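Local atomic coordinates of beta-galactosidase (Marinomonas sp. ef1, PDB entry 6Y2K), a protein that hydrolyses terminal beta-D-galactosyl residues in beta-galactosides as a cold-active, hexameric enzyme of glycoside hydrolase family 42. Residues A[520-534]-A[546-558]. Numbering follows the deposited sequence.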
ATOM      1  N   PRO A 520      15.639 -40.725 -18.118  1.00 19.47           N
ATOM      2  CA  PRO A 520      15.162 -41.594 -17.036  1.00 19.22           C
ATOM      3  C   PRO A 520      14.792 -40.847 -15.743  1.00 19.05           C
ATOM      4  O   PRO A 520      15.661 -40.448 -14.963  1.00 18.68           O
ATOM      5  CB  PRO A 520      16.320 -42.578 -16.824  1.00 19.31           C
ATOM      6  CG  PRO A 520      17.528 -41.883 -17.359  1.00 19.79           C
ATOM      7  CD  PRO A 520      17.041 -41.010 -18.480  1.00 19.41           C
ATOM      8  N   LEU A 521      13.489 -40.671 -15.549  1.00 18.97           N
ATOM      9  CA  LEU A 521      12.937 -40.090 -14.330  1.00 18.72           C
ATOM     10  C   LEU A 521      11.505 -40.573 -14.139  1.00 19.40           C
ATOM     11  O   LEU A 521      10.896 -41.100 -15.076  1.00 19.12           O
ATOM     12  CB  LEU A 521      12.984 -38.564 -14.425  1.00 18.24           C
ATOM     13  CG  LEU A 521      12.177 -37.929 -15.567  1.00 17.64           C
ATOM     14  CD1 LEU A 521      10.905 -37.288 -15.032  1.00 17.92           C
ATOM     15  CD2 LEU A 521      13.004 -36.897 -16.309  1.00 17.96           C
ATOM     16  N   THR A 522      10.978 -40.396 -12.929  1.00 19.43           N
ATOM     17  CA  THR A 522       9.613 -40.774 -12.604  1.00 19.62           C
ATOM     18  C   THR A 522       8.909 -39.609 -11.915  1.00 18.91           C
ATOM     19  O   THR A 522       9.397 -39.109 -10.908  1.00 19.12           O
ATOM     20  CB  THR A 522       9.589 -42.007 -11.680  1.00 20.52           C
ATOM     21  OG1 THR A 522      10.229 -43.105 -12.339  1.00 21.62           O
ATOM     22  CG2 THR A 522       8.151 -42.410 -11.325  1.00 20.66           C
ATOM     23  N   VAL A 523       7.774 -39.179 -12.462  1.00 17.79           N
ATOM     24  CA  VAL A 523       6.909 -38.216 -11.782  1.00 17.12           C
ATOM     25  C   VAL A 523       6.050 -39.011 -10.814  1.00 16.85           C
ATOM     26  O   VAL A 523       5.114 -39.708 -11.215  1.00 17.54           O
ATOM     27  CB  VAL A 523       6.005 -37.423 -12.748  1.00 17.14           C
ATOM     28  CG1 VAL A 523       5.107 -36.445 -11.979  1.00 17.34           C
ATOM     29  CG2 VAL A 523       6.851 -36.689 -13.781  1.00 17.27           C
ATOM     30  N   GLU A 524       6.372 -38.902  -9.537  1.00 16.41           N
ATOM     31  CA  GLU A 524       5.696 -39.675  -8.500  1.00 16.56           C
ATOM     32  C   GLU A 524       4.302 -39.124  -8.230  1.00 16.00           C
ATOM     33  O   GLU A 524       3.356 -39.885  -8.014  1.00 16.12           O
ATOM     34  CB  GLU A 524       6.525 -39.662  -7.220  1.00 17.31           C
ATOM     35  CG  GLU A 524       7.911 -40.285  -7.382  1.00 17.94           C
ATOM     36  CD  GLU A 524       8.758 -40.205  -6.127  1.00 18.77           C
ATOM     37  OE1 GLU A 524       8.630 -39.229  -5.360  1.00 19.19           O
ATOM     38  OE2 GLU A 524       9.569 -41.129  -5.903  1.00 20.07           O
ATOM     39  N   ARG A 525       4.191 -37.798  -8.207  1.00 15.68           N
ATOM     40  CA  ARG A 525       2.903 -37.111  -8.044  1.00 15.47           C
ATOM     41  C   ARG A 525       3.064 -35.634  -8.392  1.00 15.15           C
ATOM     42  O   ARG A 525       4.186 -35.177  -8.611  1.00 14.93           O
ATOM     43  CB  ARG A 525       2.348 -37.277  -6.625  1.00 15.40           C
ATOM     44  CG  ARG A 525       3.250 -36.804  -5.499  1.00 15.63           C
ATOM     45  CD  ARG A 525       2.576 -37.041  -4.151  1.00 15.85           C
ATOM     46  NE  ARG A 525       3.258 -36.344  -3.065  1.00 16.07           N
ATOM     47  CZ  ARG A 525       2.825 -36.279  -1.806  1.00 16.22           C
ATOM     48  NH1 ARG A 525       1.668 -36.828  -1.434  1.00 16.33           N
ATOM     49  NH2 ARG A 525       3.558 -35.628  -0.909  1.00 16.23           N
ATOM     50  N   VAL A 526       1.943 -34.909  -8.457  1.00 15.23           N
ATOM     51  CA  VAL A 526       1.924 -33.492  -8.820  1.00 14.93           C
ATOM     52  C   VAL A 526       1.389 -32.621  -7.675  1.00 14.64           C
ATOM     53  O   VAL A 526       0.349 -32.916  -7.099  1.00 14.84           O
ATOM     54  CB  VAL A 526       1.022 -33.248 -10.053  1.00 15.34           C
ATOM     55  CG1 VAL A 526       0.970 -31.765 -10.417  1.00 15.41           C
ATOM     56  CG2 VAL A 526       1.507 -34.049 -11.258  1.00 15.28           C
ATOM     57  N   ASP A 527       2.110 -31.541  -7.392  1.00 14.28           N
ATOM     58  CA  ASP A 527       1.693 -30.461  -6.508  1.00 14.16           C
ATOM     59  C   ASP A 527       1.143 -29.357  -7.433  1.00 14.39           C
ATOM     60  O   ASP A 527       1.916 -28.664  -8.112  1.00 14.32           O
ATOM     61  CB  ASP A 527       2.918 -30.005  -5.691  1.00 14.26           C
ATOM     62  CG  ASP A 527       2.634 -28.865  -4.725  1.00 14.12           C
ATOM     63  OD1 ASP A 527       1.520 -28.769  -4.189  1.00 15.25           O
ATOM     64  OD2 ASP A 527       3.560 -28.066  -4.462  1.00 14.15           O
ATOM     65  N   ALA A 528      -0.187 -29.246  -7.501  1.00 14.09           N
ATOM     66  CA  ALA A 528      -0.859 -28.329  -8.415  1.00 14.66           C
ATOM     67  C   ALA A 528      -1.296 -27.102  -7.620  1.00 15.09           C
ATOM     68  O   ALA A 528      -2.104 -27.213  -6.692  1.00 15.26           O
ATOM     69  CB  ALA A 528      -2.038 -29.017  -9.082  1.00 14.60           C
ATOM     70  N   LEU A 529      -0.746 -25.941  -7.985  1.00 15.54           N
ATOM     71  CA  LEU A 529      -0.688 -24.782  -7.086  1.00 15.74           C
ATOM     72  C   LEU A 529      -1.520 -23.563  -7.500  1.00 16.08           C
ATOM     73  O   LEU A 529      -1.647 -23.263  -8.695  1.00 15.62           O
ATOM     74  CB  LEU A 529       0.774 -24.341  -6.926  1.00 15.96           C
ATOM     75  CG  LEU A 529       1.702 -25.276  -6.148  1.00 16.02           C
ATOM     76  CD1 LEU A 529       3.155 -24.857  -6.336  1.00 16.20           C
ATOM     77  CD2 LEU A 529       1.344 -25.335  -4.667  1.00 16.04           C
ATOM     78  N   PRO A 530      -2.054 -22.825  -6.497  1.00 16.32           N
ATOM     79  CA  PRO A 530      -2.654 -21.534  -6.774  1.00 16.56           C
ATOM     80  C   PRO A 530      -1.561 -20.483  -6.957  1.00 17.06           C
ATOM     81  O   PRO A 530      -0.391 -20.719  -6.598  1.00 16.35           O
ATOM     82  CB  PRO A 530      -3.468 -21.255  -5.507  1.00 16.14           C
ATOM     83  CG  PRO A 530      -2.685 -21.915  -4.417  1.00 16.42           C
ATOM     84  CD  PRO A 530      -2.043 -23.121  -5.048  1.00 16.48           C
ATOM     85  N   GLU A 531      -1.953 -19.324  -7.481  1.00 17.93           N
ATOM     86  CA  GLU A 531      -1.021 -18.215  -7.750  1.00 19.01           C
ATOM     87  C   GLU A 531      -0.282 -17.733  -6.492  1.00 18.62           C
ATOM     88  O   GLU A 531       0.879 -17.307  -6.570  1.00 19.17           O
ATOM     89  CB  GLU A 531      -1.788 -17.047  -8.395  1.00 20.83           C
ATOM     90  CG  GLU A 531      -0.926 -15.904  -8.932  1.00 22.48           C
ATOM     91  CD  GLU A 531      -0.104 -16.269 -10.164  1.00 23.52           C
ATOM     92  OE1 GLU A 531      -0.443 -17.214 -10.895  1.00 24.93           O
ATOM     93  OE2 GLU A 531       0.897 -15.587 -10.412  1.00 27.10           O
ATOM     94  N   HIS A 532      -0.938 -17.827  -5.337  1.00 18.41           N
ATOM     95  CA  HIS A 532      -0.389 -17.302  -4.079  1.00 17.94           C
ATOM     96  C   HIS A 532       0.773 -18.065  -3.432  1.00 17.13           C
ATOM     97  O   HIS A 532       1.386 -17.556  -2.495  1.00 16.58           O
ATOM     98  CB  HIS A 532      -1.508 -17.066  -3.038  1.00 18.75           C
ATOM     99  CG  HIS A 532      -2.236 -18.308  -2.591  1.00 19.20           C
ATOM    100  ND1 HIS A 532      -1.667 -19.257  -1.766  1.00 18.73           N
ATOM    101  CD2 HIS A 532      -3.517 -18.711  -2.800  1.00 19.08           C
ATOM    102  CE1 HIS A 532      -2.555 -20.206  -1.516  1.00 19.49           C
ATOM    103  NE2 HIS A 532      -3.689 -19.894  -2.123  1.00 18.87           N
ATOM    104  N   THR A 533       1.078 -19.267  -3.922  1.00 16.23           N
ATOM    105  CA  THR A 533       2.164 -20.081  -3.385  1.00 16.16           C
ATOM    106  C   THR A 533       3.116 -20.470  -4.519  1.00 16.01           C
ATOM    107  O   THR A 533       2.775 -21.281  -5.376  1.00 15.73           O
ATOM    108  CB  THR A 533       1.620 -21.311  -2.624  1.00 15.86           C
ATOM    109  OG1 THR A 533       0.782 -20.858  -1.554  1.00 15.98           O
ATOM    110  CG2 THR A 533       2.747 -22.164  -2.039  1.00 15.82           C
ATOM    111  N   GLN A 534       4.307 -19.869  -4.501  1.00 15.84           N
ATOM    112  CA  GLN A 534       5.315 -19.980  -5.546  1.00 16.10           C
ATOM    113  C   GLN A 534       6.656 -20.401  -4.925  1.00 15.78           C
ATOM    114  O   GLN A 534       7.460 -19.550  -4.525  1.00 16.43           O
ATOM    115  CB  GLN A 534       5.424 -18.644  -6.284  1.00 16.19           C
ATOM    116  CG  GLN A 534       4.131 -18.269  -6.992  1.00 16.60           C
ATOM    117  CD  GLN A 534       4.229 -17.043  -7.891  1.00 17.55           C
ATOM    118  OE1 GLN A 534       5.322 -16.558  -8.205  1.00 18.24           O
ATOM    119  NE2 GLN A 534       3.068 -16.533  -8.314  1.00 17.16           N
ATOM    120  N   LEU A 546       9.064 -21.032  -8.873  1.00 16.51           N
ATOM    121  CA  LEU A 546       8.165 -21.801  -9.721  1.00 16.43           C
ATOM    122  C   LEU A 546       6.730 -21.504  -9.306  1.00 16.64           C
ATOM    123  O   LEU A 546       6.478 -21.119  -8.166  1.00 16.41           O
ATOM    124  CB  LEU A 546       8.463 -23.291  -9.601  1.00 16.22           C
ATOM    125  CG  LEU A 546       8.116 -24.010  -8.288  1.00 15.86           C
ATOM    126  CD1 LEU A 546       6.696 -24.577  -8.304  1.00 15.99           C
ATOM    127  CD2 LEU A 546       9.119 -25.123  -8.054  1.00 15.97           C
ATOM    128  N   LYS A 547       5.795 -21.698 -10.233  1.00 17.11           N
ATOM    129  CA  LYS A 547       4.376 -21.473  -9.983  1.00 17.30           C
ATOM    130  C   LYS A 547       3.511 -22.490 -10.715  1.00 16.83           C
ATOM    131  O   LYS A 547       3.949 -23.094 -11.694  1.00 16.93           O
ATOM    132  CB  LYS A 547       3.971 -20.055 -10.394  1.00 18.68           C
ATOM    133  CG  LYS A 547       4.319 -19.670 -11.822  1.00 19.96           C
ATOM    134  CD  LYS A 547       4.146 -18.166 -12.030  1.00 21.27           C
ATOM    135  CE  LYS A 547       4.481 -17.749 -13.461  1.00 22.20           C
ATOM    136  NZ  LYS A 547       4.101 -16.322 -13.710  1.00 23.40           N
ATOM    137  N   HIS A 548       2.305 -22.704 -10.195  1.00 16.23           N
ATOM    138  CA  HIS A 548       1.204 -23.435 -10.862  1.00 16.55           C
ATOM    139  C   HIS A 548       1.309 -24.953 -10.883  1.00 16.15           C
ATOM    140  O   HIS A 548       0.318 -25.647 -10.598  1.00 16.40           O
ATOM    141  CB  HIS A 548       0.950 -22.934 -12.302  1.00 17.00           C
ATOM    142  CG  HIS A 548       0.778 -21.450 -12.410  1.00 17.25           C
ATOM    143  ND1 HIS A 548       1.090 -20.751 -13.558  1.00 17.69           N
ATOM    144  CD2 HIS A 548       0.324 -20.535 -11.520  1.00 17.33           C
ATOM    145  CE1 HIS A 548       0.840 -19.467 -13.366  1.00 17.62           C
ATOM    146  NE2 HIS A 548       0.373 -19.310 -12.140  1.00 17.55           N
ATOM    147  N   TRP A 549       2.481 -25.461 -11.260  1.00 15.80           N
ATOM    148  CA  TRP A 549       2.702 -26.880 -11.498  1.00 15.40           C
ATOM    149  C   TRP A 549       4.088 -27.272 -10.980  1.00 15.11           C
ATOM    150  O   TRP A 549       5.086 -26.673 -11.357  1.00 14.54           O
ATOM    151  CB  TRP A 549       2.602 -27.153 -12.996  1.00 15.13           C
ATOM    152  CG  TRP A 549       2.465 -28.590 -13.335  1.00 15.03           C
ATOM    153  CD1 TRP A 549       3.464 -29.452 -13.686  1.00 15.35           C
ATOM    154  CD2 TRP A 549       1.257 -29.345 -13.355  1.00 15.06           C
ATOM    155  NE1 TRP A 549       2.951 -30.704 -13.922  1.00 15.16           N
ATOM    156  CE2 TRP A 549       1.595 -30.665 -13.730  1.00 15.27           C
ATOM    157  CE3 TRP A 549      -0.085 -29.034 -13.091  1.00 15.28           C
ATOM    158  CZ2 TRP A 549       0.636 -31.682 -13.857  1.00 15.42           C
ATOM    159  CZ3 TRP A 549      -1.038 -30.038 -13.213  1.00 15.38           C
ATOM    160  CH2 TRP A 549      -0.670 -31.354 -13.593  1.00 15.37           C
ATOM    161  N   HIS A 550       4.120 -28.282 -10.115  1.00 14.97           N
ATOM    162  CA  HIS A 550       5.295 -28.610  -9.308  1.00 14.94           C
ATOM    163  C   HIS A 550       5.376 -30.130  -9.173  1.00 14.91           C
ATOM    164  O   HIS A 550       4.815 -30.717  -8.248  1.00 14.92           O
ATOM    165  CB  HIS A 550       5.161 -27.889  -7.947  1.00 14.88           C
ATOM    166  CG  HIS A 550       6.292 -28.111  -6.987  1.00 14.65           C
ATOM    167  ND1 HIS A 550       6.097 -28.140  -5.622  1.00 14.80           N
ATOM    168  CD2 HIS A 550       7.623 -28.262  -7.180  1.00 14.53           C
ATOM    169  CE1 HIS A 550       7.258 -28.326  -5.017  1.00 14.85           C
ATOM    170  NE2 HIS A 550       8.203 -28.392  -5.939  1.00 14.82           N
ATOM    171  N   GLU A 551       6.053 -30.768 -10.125  1.00 15.35           N
ATOM    172  CA  GLU A 551       6.153 -32.234 -10.140  1.00 15.17           C
ATOM    173  C   GLU A 551       7.142 -32.731  -9.103  1.00 15.38           C
ATOM    174  O   GLU A 551       8.235 -32.183  -8.983  1.00 15.86           O
ATOM    175  CB  GLU A 551       6.547 -32.749 -11.530  1.00 15.14           C
ATOM    176  CG  GLU A 551       5.424 -32.623 -12.539  1.00 15.22           C
ATOM    177  CD  GLU A 551       5.856 -32.815 -13.975  1.00 15.08           C
ATOM    178  OE1 GLU A 551       7.037 -33.167 -14.232  1.00 15.20           O
ATOM    179  OE2 GLU A 551       4.987 -32.613 -14.852  1.00 14.84           O
ATOM    180  N   GLN A 552       6.742 -33.759  -8.358  1.00 15.67           N
ATOM    181  CA  GLN A 552       7.606 -34.456  -7.409  1.00 16.22           C
ATOM    182  C   GLN A 552       8.265 -35.606  -8.176  1.00 16.55           C
ATOM    183  O   GLN A 552       7.570 -36.543  -8.596  1.00 16.99           O
ATOM    184  CB  GLN A 552       6.783 -34.991  -6.235  1.00 16.44           C
ATOM    185  CG  GLN A 552       7.592 -35.741  -5.184  1.00 16.87           C
ATOM    186  CD  GLN A 552       6.716 -36.323  -4.085  1.00 17.30           C
ATOM    187  OE1 GLN A 552       5.955 -35.597  -3.427  1.00 19.12           O
ATOM    188  NE2 GLN A 552       6.829 -37.620  -3.870  1.00 15.98           N
ATOM    189  N   ILE A 553       9.587 -35.536  -8.347  1.00 16.56           N
ATOM    190  CA  ILE A 553      10.315 -36.395  -9.294  1.00 16.58           C
ATOM    191  C   ILE A 553      11.436 -37.172  -8.598  1.00 18.20           C
ATOM    192  O   ILE A 553      12.115 -36.644  -7.713  1.00 17.75           O
ATOM    193  CB  ILE A 553      10.901 -35.550 -10.447  1.00 16.15           C
ATOM    194  CG1 ILE A 553       9.771 -34.988 -11.325  1.00 15.94           C
ATOM    195  CG2 ILE A 553      11.865 -36.357 -11.323  1.00 16.06           C
ATOM    196  CD1 ILE A 553      10.208 -33.900 -12.287  1.00 15.75           C
ATOM    197  N   LYS A 554      11.607 -38.428  -9.008  1.00 20.04           N
ATOM    198  CA  LYS A 554      12.759 -39.243  -8.631  1.00 21.98           C
ATOM    199  C   LYS A 554      13.592 -39.486  -9.886  1.00 20.87           C
ATOM    200  O   LYS A 554      13.064 -39.898 -10.923  1.00 19.94           O
ATOM    201  CB  LYS A 554      12.316 -40.568  -8.005  1.00 25.06           C
ATOM    202  CG  LYS A 554      13.483 -41.444  -7.561  1.00 28.32           C
ATOM    203  CD  LYS A 554      13.065 -42.470  -6.519  1.00 31.74           C
ATOM    204  CE  LYS A 554      14.256 -43.291  -6.037  1.00 34.51           C
ATOM    205  NZ  LYS A 554      14.029 -43.854  -4.672  1.00 37.29           N
ATOM    206  N   THR A 555      14.883 -39.191  -9.802  1.00 20.66           N
ATOM    207  CA  THR A 555      15.808 -39.378 -10.922  1.00 20.50           C
ATOM    208  C   THR A 555      17.241 -39.477 -10.421  1.00 21.01           C
ATOM    209  O   THR A 555      17.552 -38.974  -9.346  1.00 20.68           O
ATOM    210  CB  THR A 555      15.714 -38.226 -11.948  1.00 20.26           C
ATOM    211  OG1 THR A 555      16.508 -38.528 -13.106  1.00 18.97           O
ATOM    212  CG2 THR A 555      16.192 -36.892 -11.358  1.00 20.64           C
ATOM    213  N   GLU A 556      18.095 -40.132 -11.209  1.00 21.37           N
ATOM    214  CA  GLU A 556      19.542 -40.101 -10.993  1.00 22.43           C
ATOM    215  C   GLU A 556      20.227 -39.095 -11.916  1.00 20.81           C
ATOM    216  O   GLU A 556      21.421 -38.853 -11.785  1.00 19.39           O
ATOM    217  CB  GLU A 556      20.151 -41.496 -11.198  1.00 25.27           C
ATOM    218  CG  GLU A 556      19.652 -42.552 -10.227  1.00 28.68           C
ATOM    219  CD  GLU A 556      19.887 -42.184  -8.774  1.00 32.88           C
ATOM    220  OE1 GLU A 556      18.977 -42.427  -7.951  1.00 37.69           O
ATOM    221  OE2 GLU A 556      20.977 -41.640  -8.448  1.00 37.96           O
ATOM    222  N   LEU A 557      19.475 -38.482 -12.829  1.00 19.89           N
ATOM    223  CA  LEU A 557      20.035 -37.463 -13.712  1.00 19.92           C
ATOM    224  C   LEU A 557      20.569 -36.276 -12.897  1.00 19.71           C
ATOM    225  O   LEU A 557      20.014 -35.962 -11.848  1.00 18.47           O
ATOM    226  CB  LEU A 557      18.979 -36.967 -14.707  1.00 19.78           C
ATOM    227  CG  LEU A 557      18.533 -37.945 -15.786  1.00 19.80           C
ATOM    228  CD1 LEU A 557      17.281 -37.424 -16.469  1.00 19.94           C
ATOM    229  CD2 LEU A 557      19.643 -38.192 -16.806  1.00 20.06           C
ATOM    230  N   PRO A 558      21.643 -35.613 -13.376  1.00 19.42           N
ATOM    231  CA  PRO A 558      22.079 -34.402 -12.683  1.00 19.76           C
ATOM    232  C   PRO A 558      21.000 -33.322 -12.719  1.00 19.84           C
ATOM    233  O   PRO A 558      20.291 -33.206 -13.726  1.00 19.30           O
ATOM    234  CB  PRO A 558      23.288 -33.933 -13.498  1.00 20.10           C
ATOM    235  CG  PRO A 558      23.716 -35.110 -14.307  1.00 19.89           C
ATOM    236  CD  PRO A 558      22.459 -35.880 -14.572  1.00 19.88           C
TER
HETATM  237  O   HOH W   1      17.797 -41.618 -13.748  1.00 20.12           O
HETATM  238  O   HOH W   2       1.922 -20.958  -7.920  1.00 13.03           O
HETATM  239  O   HOH W   3       1.467 -15.893 -13.015  1.00 28.13           O
HETATM  240  O   HOH W   4       3.381 -14.464 -10.902  1.00 48.09           O
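Gln552 reaches across to Glu524 and Arg525, the two residues at which the antiparallel pairing of strands 521-528 and 549-555 slips by one. Its CB lies 3.5 Å from Arg525 O, the carbonyl that accepts the Gln552 backbone N-H. With CG anti to the backbone N (chi1 180°) and the chain extended, CG passes Glu524 OE1 and the amide ends between both side chains. NE2 donates an almost straight bond to Glu524 OE1 (2.8 Å), meeting the carboxylate on its anti side; OE1 accepts from Arg525 NE (2.8 Å), which stands above the amide's carbonyl plane. Glutamine suits this place because one amide both donates and accepts, and NE2 also serves Glu377 of a neighbouring subunit. Further along that face, His550 ND1 meets the anti lone pair of Asp527 OD2 (2.8 Å), while Asp527 OD1 forms a salt bridge to Arg288 of the same neighbour and His550 NE2 bonds Asp563. On the other face, Val526 CG1 sits 3.4 Å from the centroid of Trp549's six-membered ring, a CH-pi contact suited to a compact branched side chain. The arrangement is an antiparallel beta-bulge, here within the trimerisation domain, with one face at a subunit interface.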